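Local structure of trans-4-hydroxy-L-proline dehydratase (Clostridioides difficile 70-100-2010, 6VXC) at residues A[173-178]-A[345-350]; A[105-110]-A[145-150]. The protein catalyses the glycyl-radical dehydration of trans-4-hydroxy-L-proline to (S)-1-pyrroline-5-carboxylate, a step in the anaerobic breakdown of hydroxyproline. All coordinates share one frame; numbering follows the deposited sequence.

Contact 1 of 2, residues A[173-178]-A[345-350]; sequences MEQRAP and PKVGIT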
ATOM      1  N   MET A 173       0.629  -7.729 -10.051  1.00 14.17           N
ATOM      2  CA  MET A 173       1.485  -8.888  -9.832  1.00 15.04           C
ATOM      3  C   MET A 173       2.546  -9.069 -10.922  1.00 12.99           C
ATOM      4  O   MET A 173       3.181 -10.126 -10.987  1.00 14.77           O
ATOM      5  CB  MET A 173       0.637 -10.154  -9.678  1.00 12.39           C
ATOM      6  CG  MET A 173       0.378 -10.532  -8.222  1.00 12.26           C
ATOM      7  SD  MET A 173      -0.420  -9.181  -7.290  1.00 15.60           S
ATOM      8  CE  MET A 173      -2.089  -9.261  -7.915  1.00 12.36           C
ATOM      9  N   GLU A 174       2.797  -8.044 -11.741  1.00 13.06           N
ATOM     10  CA  GLU A 174       3.803  -8.200 -12.787  1.00 12.48           C
ATOM     11  C   GLU A 174       5.225  -8.169 -12.240  1.00 15.22           C
ATOM     12  O   GLU A 174       6.116  -8.791 -12.822  1.00 16.80           O
ATOM     13  CB  GLU A 174       3.633  -7.139 -13.880  1.00 15.66           C
ATOM     14  CG  GLU A 174       3.847  -5.682 -13.464  1.00 13.99           C
ATOM     15  CD  GLU A 174       4.131  -4.787 -14.669  1.00 18.89           C
ATOM     16  OE1 GLU A 174       3.245  -3.974 -15.039  1.00 19.70           O
ATOM     17  OE2 GLU A 174       5.236  -4.926 -15.256  1.00 19.92           O
ATOM     18  N   GLN A 175       5.479  -7.409 -11.174  1.00 14.90           N
ATOM     19  CA  GLN A 175       6.821  -7.292 -10.615  1.00 13.15           C
ATOM     20  C   GLN A 175       6.882  -7.548  -9.117  1.00 13.50           C
ATOM     21  O   GLN A 175       7.957  -7.400  -8.526  1.00 15.38           O
ATOM     22  CB  GLN A 175       7.392  -5.907 -10.902  1.00 18.45           C
ATOM     23  CG  GLN A 175       7.672  -5.641 -12.375  1.00 16.39           C
ATOM     24  CD  GLN A 175       8.033  -4.208 -12.615  1.00 15.70           C
ATOM     25  OE1 GLN A 175       8.806  -3.622 -11.851  1.00 15.72           O
ATOM     26  NE2 GLN A 175       7.475  -3.619 -13.673  1.00 14.12           N
ATOM     27  N   ARG A 176       5.760  -7.872  -8.487  1.00  9.79           N
ATOM     28  CA  ARG A 176       5.698  -8.079  -7.051  1.00 12.93           C
ATOM     29  C   ARG A 176       4.696  -9.177  -6.766  1.00 13.68           C
ATOM     30  O   ARG A 176       3.823  -9.471  -7.587  1.00 15.26           O
ATOM     31  CB  ARG A 176       5.300  -6.800  -6.281  1.00 11.14           C
ATOM     32  CG  ARG A 176       6.166  -5.600  -6.589  1.00 12.84           C
ATOM     33  CD  ARG A 176       5.897  -4.447  -5.649  1.00 12.58           C
ATOM     34  NE  ARG A 176       6.575  -4.636  -4.377  1.00 13.43           N
ATOM     35  CZ  ARG A 176       6.592  -3.740  -3.398  1.00 13.16           C
ATOM     36  NH1 ARG A 176       5.955  -2.578  -3.548  1.00 16.13           N
ATOM     37  NH2 ARG A 176       7.254  -4.003  -2.286  1.00 14.56           N
ATOM     38  N   ALA A 177       4.823  -9.758  -5.576  1.00 11.12           N
ATOM     39  CA  ALA A 177       3.900 -10.761  -5.088  1.00 12.76           C
ATOM     40  C   ALA A 177       2.679 -10.108  -4.447  1.00 13.08           C
ATOM     41  O   ALA A 177       2.735  -8.952  -4.009  1.00 12.77           O
ATOM     42  CB  ALA A 177       4.596 -11.669  -4.080  1.00 12.33           C
ATOM     43  N   PRO A 178       1.562 -10.843  -4.371  1.00 12.25           N
ATOM     44  CA  PRO A 178       0.316 -10.239  -3.865  1.00 14.54           C
ATOM     45  C   PRO A 178       0.481  -9.471  -2.566  1.00 13.74           C
ATOM     46  O   PRO A 178       0.048  -8.313  -2.479  1.00 14.04           O
ATOM     47  CB  PRO A 178      -0.605 -11.459  -3.711  1.00 12.47           C
ATOM     48  CG  PRO A 178      -0.139 -12.405  -4.778  1.00 12.60           C
ATOM     49  CD  PRO A 178       1.358 -12.227  -4.834  1.00 12.58           C
ATOM     50  N   PRO A 345      13.373  -2.177  -6.222  1.00 17.55           N
ATOM     51  CA  PRO A 345      13.234  -1.310  -7.395  1.00 18.04           C
ATOM     52  C   PRO A 345      12.138  -1.761  -8.355  1.00 17.66           C
ATOM     53  O   PRO A 345      11.962  -2.949  -8.621  1.00 17.62           O
ATOM     54  CB  PRO A 345      14.617  -1.385  -8.055  1.00 18.12           C
ATOM     55  CG  PRO A 345      15.204  -2.660  -7.543  1.00 21.65           C
ATOM     56  CD  PRO A 345      14.702  -2.795  -6.145  1.00 17.95           C
ATOM     57  N   LYS A 346      11.407  -0.779  -8.872  1.00 17.83           N
ATOM     58  CA  LYS A 346      10.361  -0.949  -9.863  1.00 18.14           C
ATOM     59  C   LYS A 346      10.780  -0.331 -11.192  1.00 18.99           C
ATOM     60  O   LYS A 346      11.535   0.644 -11.233  1.00 21.21           O
ATOM     61  CB  LYS A 346       9.062  -0.290  -9.386  1.00 16.88           C
ATOM     62  CG  LYS A 346       8.640  -0.646  -7.960  1.00 15.57           C
ATOM     63  CD  LYS A 346       7.882   0.540  -7.316  1.00 16.38           C
ATOM     64  CE  LYS A 346       7.587   0.288  -5.846  1.00 14.57           C
ATOM     65  NZ  LYS A 346       7.181   1.515  -5.110  1.00 13.43           N
ATOM     66  N   VAL A 347      10.251  -0.880 -12.282  1.00 16.26           N
ATOM     67  CA  VAL A 347      10.443  -0.324 -13.611  1.00 16.79           C
ATOM     68  C   VAL A 347       9.096  -0.281 -14.310  1.00 15.28           C
ATOM     69  O   VAL A 347       8.095  -0.794 -13.811  1.00 16.68           O
ATOM     70  CB  VAL A 347      11.463  -1.119 -14.454  1.00 18.24           C
ATOM     71  CG1 VAL A 347      12.851  -1.023 -13.843  1.00 17.64           C
ATOM     72  CG2 VAL A 347      11.018  -2.588 -14.622  1.00 16.57           C
ATOM     73  N   GLY A 348       9.083   0.370 -15.467  1.00 16.63           N
ATOM     74  CA  GLY A 348       7.892   0.362 -16.302  1.00 15.60           C
ATOM     75  C   GLY A 348       6.670   0.888 -15.580  1.00 15.23           C
ATOM     76  O   GLY A 348       6.735   1.861 -14.821  1.00 16.55           O
ATOM     77  N   ILE A 349       5.535   0.224 -15.814  1.00 13.28           N
ATOM     78  CA  ILE A 349       4.256   0.703 -15.289  1.00 17.10           C
ATOM     79  C   ILE A 349       4.213   0.617 -13.761  1.00 15.42           C
ATOM     80  O   ILE A 349       3.594   1.453 -13.098  1.00 15.02           O
ATOM     81  CB  ILE A 349       3.083  -0.068 -15.920  1.00 14.81           C
ATOM     82  CG1 ILE A 349       3.140  -0.015 -17.456  1.00 14.82           C
ATOM     83  CG2 ILE A 349       1.761   0.486 -15.403  1.00 12.96           C
ATOM     84  CD1 ILE A 349       3.098   1.374 -18.010  1.00 22.47           C
ATOM     85  N   THR A 350       4.826  -0.417 -13.182  1.00 15.39           N
ATOM     86  CA  THR A 350       4.822  -0.548 -11.731  1.00 13.62           C
ATOM     87  C   THR A 350       5.409   0.693 -11.067  1.00 16.50           C
ATOM     88  O   THR A 350       4.900   1.154 -10.043  1.00 15.81           O
ATOM     89  CB  THR A 350       5.590  -1.801 -11.311  1.00 14.65           C
ATOM     90  OG1 THR A 350       5.034  -2.944 -11.977  1.00 15.04           O
ATOM     91  CG2 THR A 350       5.499  -1.994  -9.785  1.00 13.58           C
TER
HETATM   92  O   HOH W   1       5.807  -2.609 -16.577  1.00 19.07           O
HETATM   93  O   HOH W   2       4.160  -5.298  -9.851  1.00 13.31           O
HETATM   94  O   HOH W   3      10.966  -4.518 -10.657  1.00 20.75           O
HETATM   95  O   HOH W   4       6.106   0.685  -2.837  1.00 15.07           O

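Contact 2 of 2, residues A[105-110]-A[145-150]; sequences EICCHT and KRQTRD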
ATOM      1  N   GLU A 105      12.796 -14.592  -9.157  1.00 14.56           N
ATOM      2  CA  GLU A 105      11.707 -15.542  -9.344  1.00 14.63           C
ATOM      3  C   GLU A 105      10.413 -14.853  -9.750  1.00 13.98           C
ATOM      4  O   GLU A 105       9.500 -15.516 -10.257  1.00 13.52           O
ATOM      5  CB  GLU A 105      11.473 -16.364  -8.076  1.00 15.45           C
ATOM      6  CG  GLU A 105      11.021 -15.539  -6.867  1.00 14.43           C
ATOM      7  CD  GLU A 105      12.176 -15.138  -5.986  1.00 14.95           C
ATOM      8  OE1 GLU A 105      12.288 -15.706  -4.876  1.00 18.61           O
ATOM      9  OE2 GLU A 105      13.002 -14.310  -6.421  1.00 17.25           O
ATOM     10  N   ILE A 106      10.306 -13.552  -9.488  1.00 15.09           N
ATOM     11  CA  ILE A 106       9.134 -12.762  -9.832  1.00 14.34           C
ATOM     12  C   ILE A 106       9.435 -11.934 -11.071  1.00 14.88           C
ATOM     13  O   ILE A 106       8.728 -12.024 -12.073  1.00 17.29           O
ATOM     14  CB  ILE A 106       8.717 -11.850  -8.664  1.00 14.05           C
ATOM     15  CG1 ILE A 106       8.374 -12.684  -7.427  1.00 13.52           C
ATOM     16  CG2 ILE A 106       7.534 -10.962  -9.076  1.00 12.57           C
ATOM     17  CD1 ILE A 106       8.233 -11.838  -6.167  1.00 14.62           C
ATOM     18  N   CYS A 107      10.480 -11.115 -11.002  1.00 16.03           N
ATOM     19  CA  CYS A 107      10.912 -10.277 -12.120  1.00 17.09           C
ATOM     20  C   CYS A 107      12.427 -10.347 -12.199  1.00 18.26           C
ATOM     21  O   CYS A 107      13.132  -9.835 -11.323  1.00 18.77           O
ATOM     22  CB  CYS A 107      10.445  -8.825 -11.974  1.00 19.11           C
ATOM     23  SG  CYS A 107      10.967  -7.778 -13.357  1.00 23.86           S
ATOM     24  N   CYS A 108      12.916 -10.987 -13.247  1.00 16.59           N
ATOM     25  CA  CYS A 108      14.338 -11.072 -13.516  1.00 15.55           C
ATOM     26  C   CYS A 108      14.687  -9.909 -14.428  1.00 17.71           C
ATOM     27  O   CYS A 108      14.352  -9.927 -15.612  1.00 20.56           O
ATOM     28  CB  CYS A 108      14.673 -12.412 -14.159  1.00 19.24           C
ATOM     29  SG  CYS A 108      16.392 -12.573 -14.580  1.00 21.29           S
ATOM     30  N   HIS A 109      15.335  -8.889 -13.880  1.00 17.64           N
ATOM     31  CA  HIS A 109      15.551  -7.667 -14.646  1.00 19.06           C
ATOM     32  C   HIS A 109      16.441  -7.918 -15.856  1.00 20.83           C
ATOM     33  O   HIS A 109      17.284  -8.815 -15.857  1.00 20.55           O
ATOM     34  CB  HIS A 109      16.185  -6.589 -13.769  1.00 19.47           C
ATOM     35  CG  HIS A 109      15.287  -6.110 -12.677  1.00 21.58           C
ATOM     36  ND1 HIS A 109      15.513  -6.394 -11.349  1.00 22.63           N
ATOM     37  CD2 HIS A 109      14.143  -5.388 -12.720  1.00 22.79           C
ATOM     38  CE1 HIS A 109      14.550  -5.861 -10.621  1.00 23.94           C
ATOM     39  NE2 HIS A 109      13.705  -5.248 -11.429  1.00 21.05           N
ATOM     40  N   THR A 110      16.207  -7.142 -16.914  1.00 20.60           N
ATOM     41  CA  THR A 110      17.144  -7.066 -18.024  1.00 20.26           C
ATOM     42  C   THR A 110      18.315  -6.164 -17.645  1.00 25.05           C
ATOM     43  O   THR A 110      18.243  -5.362 -16.706  1.00 21.31           O
ATOM     44  CB  THR A 110      16.476  -6.515 -19.284  1.00 17.40           C
ATOM     45  OG1 THR A 110      16.131  -5.142 -19.070  1.00 27.18           O
ATOM     46  CG2 THR A 110      15.222  -7.292 -19.628  1.00 20.65           C
ATOM     47  N   LYS A 145      13.972 -17.446 -17.897  1.00 15.49           N
ATOM     48  CA  LYS A 145      12.877 -18.298 -18.340  1.00 18.13           C
ATOM     49  C   LYS A 145      11.980 -18.742 -17.189  1.00 18.34           C
ATOM     50  O   LYS A 145      10.900 -19.283 -17.442  1.00 17.61           O
ATOM     51  CB  LYS A 145      13.416 -19.536 -19.076  1.00 25.16           C
ATOM     52  CG  LYS A 145      14.086 -20.561 -18.170  1.00 23.39           C
ATOM     53  CD  LYS A 145      14.586 -21.749 -18.967  1.00 23.83           C
ATOM     54  CE  LYS A 145      15.294 -22.756 -18.084  1.00 32.62           C
ATOM     55  NZ  LYS A 145      15.971 -23.826 -18.877  1.00 34.30           N
ATOM     56  N   ARG A 146      12.391 -18.523 -15.940  1.00 18.24           N
ATOM     57  CA  ARG A 146      11.614 -18.975 -14.796  1.00 18.30           C
ATOM     58  C   ARG A 146      10.744 -17.889 -14.165  1.00 17.41           C
ATOM     59  O   ARG A 146       9.754 -18.220 -13.512  1.00 19.75           O
ATOM     60  CB  ARG A 146      12.549 -19.560 -13.728  1.00 17.44           C
ATOM     61  CG  ARG A 146      13.176 -20.893 -14.122  1.00 16.84           C
ATOM     62  CD  ARG A 146      14.127 -21.406 -13.044  1.00 21.58           C
ATOM     63  NE  ARG A 146      14.470 -22.814 -13.242  1.00 21.52           N
ATOM     64  CZ  ARG A 146      15.438 -23.271 -14.032  1.00 23.05           C
ATOM     65  NH1 ARG A 146      16.203 -22.434 -14.708  1.00 19.24           N
ATOM     66  NH2 ARG A 146      15.638 -24.587 -14.136  1.00 22.65           N
ATOM     67  N   GLN A 147      11.069 -16.620 -14.363  1.00 16.80           N
ATOM     68  CA  GLN A 147      10.368 -15.531 -13.685  1.00 16.33           C
ATOM     69  C   GLN A 147       8.863 -15.569 -13.928  1.00 16.90           C
ATOM     70  O   GLN A 147       8.402 -15.818 -15.042  1.00 16.48           O
ATOM     71  CB  GLN A 147      10.929 -14.199 -14.167  1.00 16.60           C
ATOM     72  CG  GLN A 147      10.838 -14.021 -15.672  1.00 20.59           C
ATOM     73  CD  GLN A 147      11.464 -12.714 -16.131  1.00 21.32           C
ATOM     74  OE1 GLN A 147      11.272 -11.671 -15.501  1.00 22.37           O
ATOM     75  NE2 GLN A 147      12.247 -12.771 -17.215  1.00 19.04           N
ATOM     76  N   THR A 148       8.084 -15.280 -12.881  1.00 16.23           N
ATOM     77  CA  THR A 148       6.633 -15.297 -13.044  1.00 15.47           C
ATOM     78  C   THR A 148       6.143 -14.210 -13.992  1.00 14.56           C
ATOM     79  O   THR A 148       5.066 -14.357 -14.567  1.00 13.73           O
ATOM     80  CB  THR A 148       5.906 -15.138 -11.699  1.00 16.64           C
ATOM     81  OG1 THR A 148       6.372 -13.963 -11.033  1.00 17.85           O
ATOM     82  CG2 THR A 148       6.108 -16.364 -10.806  1.00 17.09           C
ATOM     83  N   ARG A 149       6.895 -13.126 -14.170  1.00 16.32           N
ATOM     84  CA  ARG A 149       6.398 -12.067 -15.036  1.00 18.55           C
ATOM     85  C   ARG A 149       6.188 -12.583 -16.459  1.00 18.32           C
ATOM     86  O   ARG A 149       5.223 -12.201 -17.132  1.00 16.90           O
ATOM     87  CB  ARG A 149       7.339 -10.859 -15.036  1.00 17.58           C
ATOM     88  CG  ARG A 149       6.721  -9.673 -15.803  1.00 18.06           C
ATOM     89  CD  ARG A 149       7.554  -8.400 -15.837  1.00 16.33           C
ATOM     90  NE  ARG A 149       6.746  -7.296 -16.351  1.00 15.53           N
ATOM     91  CZ  ARG A 149       6.496  -7.060 -17.634  1.00 18.64           C
ATOM     92  NH1 ARG A 149       7.013  -7.847 -18.570  1.00 19.94           N
ATOM     93  NH2 ARG A 149       5.718  -6.040 -17.978  1.00 15.05           N
ATOM     94  N   ASP A 150       7.081 -13.453 -16.935  1.00 21.43           N
ATOM     95  CA  ASP A 150       6.912 -13.994 -18.283  1.00 23.16           C
ATOM     96  C   ASP A 150       5.776 -15.007 -18.337  1.00 17.85           C
ATOM     97  O   ASP A 150       5.033 -15.054 -19.320  1.00 22.34           O
ATOM     98  CB  ASP A 150       8.230 -14.588 -18.784  1.00 25.17           C
ATOM     99  CG  ASP A 150       9.227 -13.506 -19.211  1.00 26.50           C
ATOM    100  OD1 ASP A 150       8.811 -12.327 -19.333  1.00 31.40           O
ATOM    101  OD2 ASP A 150      10.417 -13.826 -19.425  1.00 30.48           O
TER
HETATM  102  O   HOH W   5       9.714 -18.375 -10.543  1.00 21.54           O
HETATM  103  O   HOH W   6      11.606  -9.180 -16.652  1.00 26.57           O
HETATM  104  O   HOH W   7      13.623 -10.687 -18.570  1.00 27.69           O

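Contact 1 of 2, residues A[173-178]-A[345-350]
The carboxamide of Q175 reads the backbone of V347 from both its ends. Q175 OE1 accepts the amide hydrogen of V347 N at 3.1 Å along a nearly straight path (171°), with the donor in the carbonyl plane and on a lone pair. Q175 NE2 donates to V347 O at 2.9 Å. The pair resembles the two bonds a neighbouring strand would make to one residue, though the NE2 bond comes in from above the carbonyl plane. Its rotation is fixed further by E174, whose OE2 receives the other hydrogen of Q175 NE2 at 3.0 Å and is met from above the carboxylate plane; E174 OE2 also meets R149, and OE1 bonds to Y164 OH. An extended chain beyond CG (chi2 171°) carries the amide to the backbone of V347.

The tight packing is at T350, in helix 348-353. Its OG1 lies 3.3 Å from E174 CG and also close to the Q175 amide, the T350 side chain running antiparallel to those of E174 and Q175. V347 CG2 lies near both ends of the amide, 3.7 Å from Q175 OE1. Elsewhere the segments meet through water: one links E174 OE2 to I349 N, and another donates to both Q175 OE1 and P345 O. Loosest is the R176–K346 end, where NH1 of R176 and NZ of K346 stand 4.5 Å apart with a water accepting from both, weakly from R176. These like charges have other partners: R176 bridges to D359 and lies against W297, and K346 NZ bonds to S354 O and T356 O. K346 is about 10 Å, side chain to side chain, from C454, the probable radical cysteine.

Helix 111-119 packs on P345 and V347, while M173 and P178 reach helix 506-538 and strand 463-472.

Contact 2 of 2, residues A[105-110]-A[145-150]
Q147 gives up the most surface here, and its side chain reaches along the 105-110 loop to accept the amide of C108. The bond from C108 N to Q147 OE1 is 2.9 Å long, and the donor sits well above the carbonyl plane (59° out of it). With CG held between the backbone N and the carbonyl carbon (chi1 57°), the extended remainder of the chain runs along the loop and lays Q147 CD 3.8 Å from C108 CB. Two waters complete the grip: one donates to Q147 OE1 and to C108 O, the other accepts from NE2 and donates to the same C108 O. NE2 also bonds to K144 O, so the amide is fixed at both ends.

Q147 is the N-cap residue of helix 148-155, and the loop meets the first turn of that helix with carbonyl oxygens. T148 N donates to E105 O at 3.0 Å and R149 N to I106 O, also at 3.0 Å. These first-turn amides have no carbonyl four residues back in the helix to bond to, and the loop supplies their acceptors; the oxygens would probably be favoured by the positive end of the helix dipole.

I106 comes next in buried surface. Its side chain lies alongside that of T148, the two running in the same direction, with I106 CG2 3.8 Å from T148 OG1; beyond the contact it packs on L294 and N295. E105 contributes through its backbone: besides T148 N, its oxygen accepts a water shared with R146 O and a CA-H contact from Q147. Its carboxylate turns away to salt bridges with R47 and R68. Further along the loop, C107 SG lies 4.3 Å from R149 CD.

From the N terminus the chain first passes 105-110, just ahead of helix 111-119, and contact 2 closes when it returns at 145-150, a loop of mostly helical residues. Only then does 173-178 open contact 1, which closes far later at 345-350 around a larger, largely helical excursion. The two are in series, neither nested nor crossed, but they touch, with centres 11 Å apart. R149 NH2 makes a 3.0 Å salt bridge to E174 OE2, and I106 CG2 packs against the Q175–R176 peptide. Helix 148-155 is thereby joined through the 173-178 loop to helix 348-353, and helix 111-119 borders both contacts.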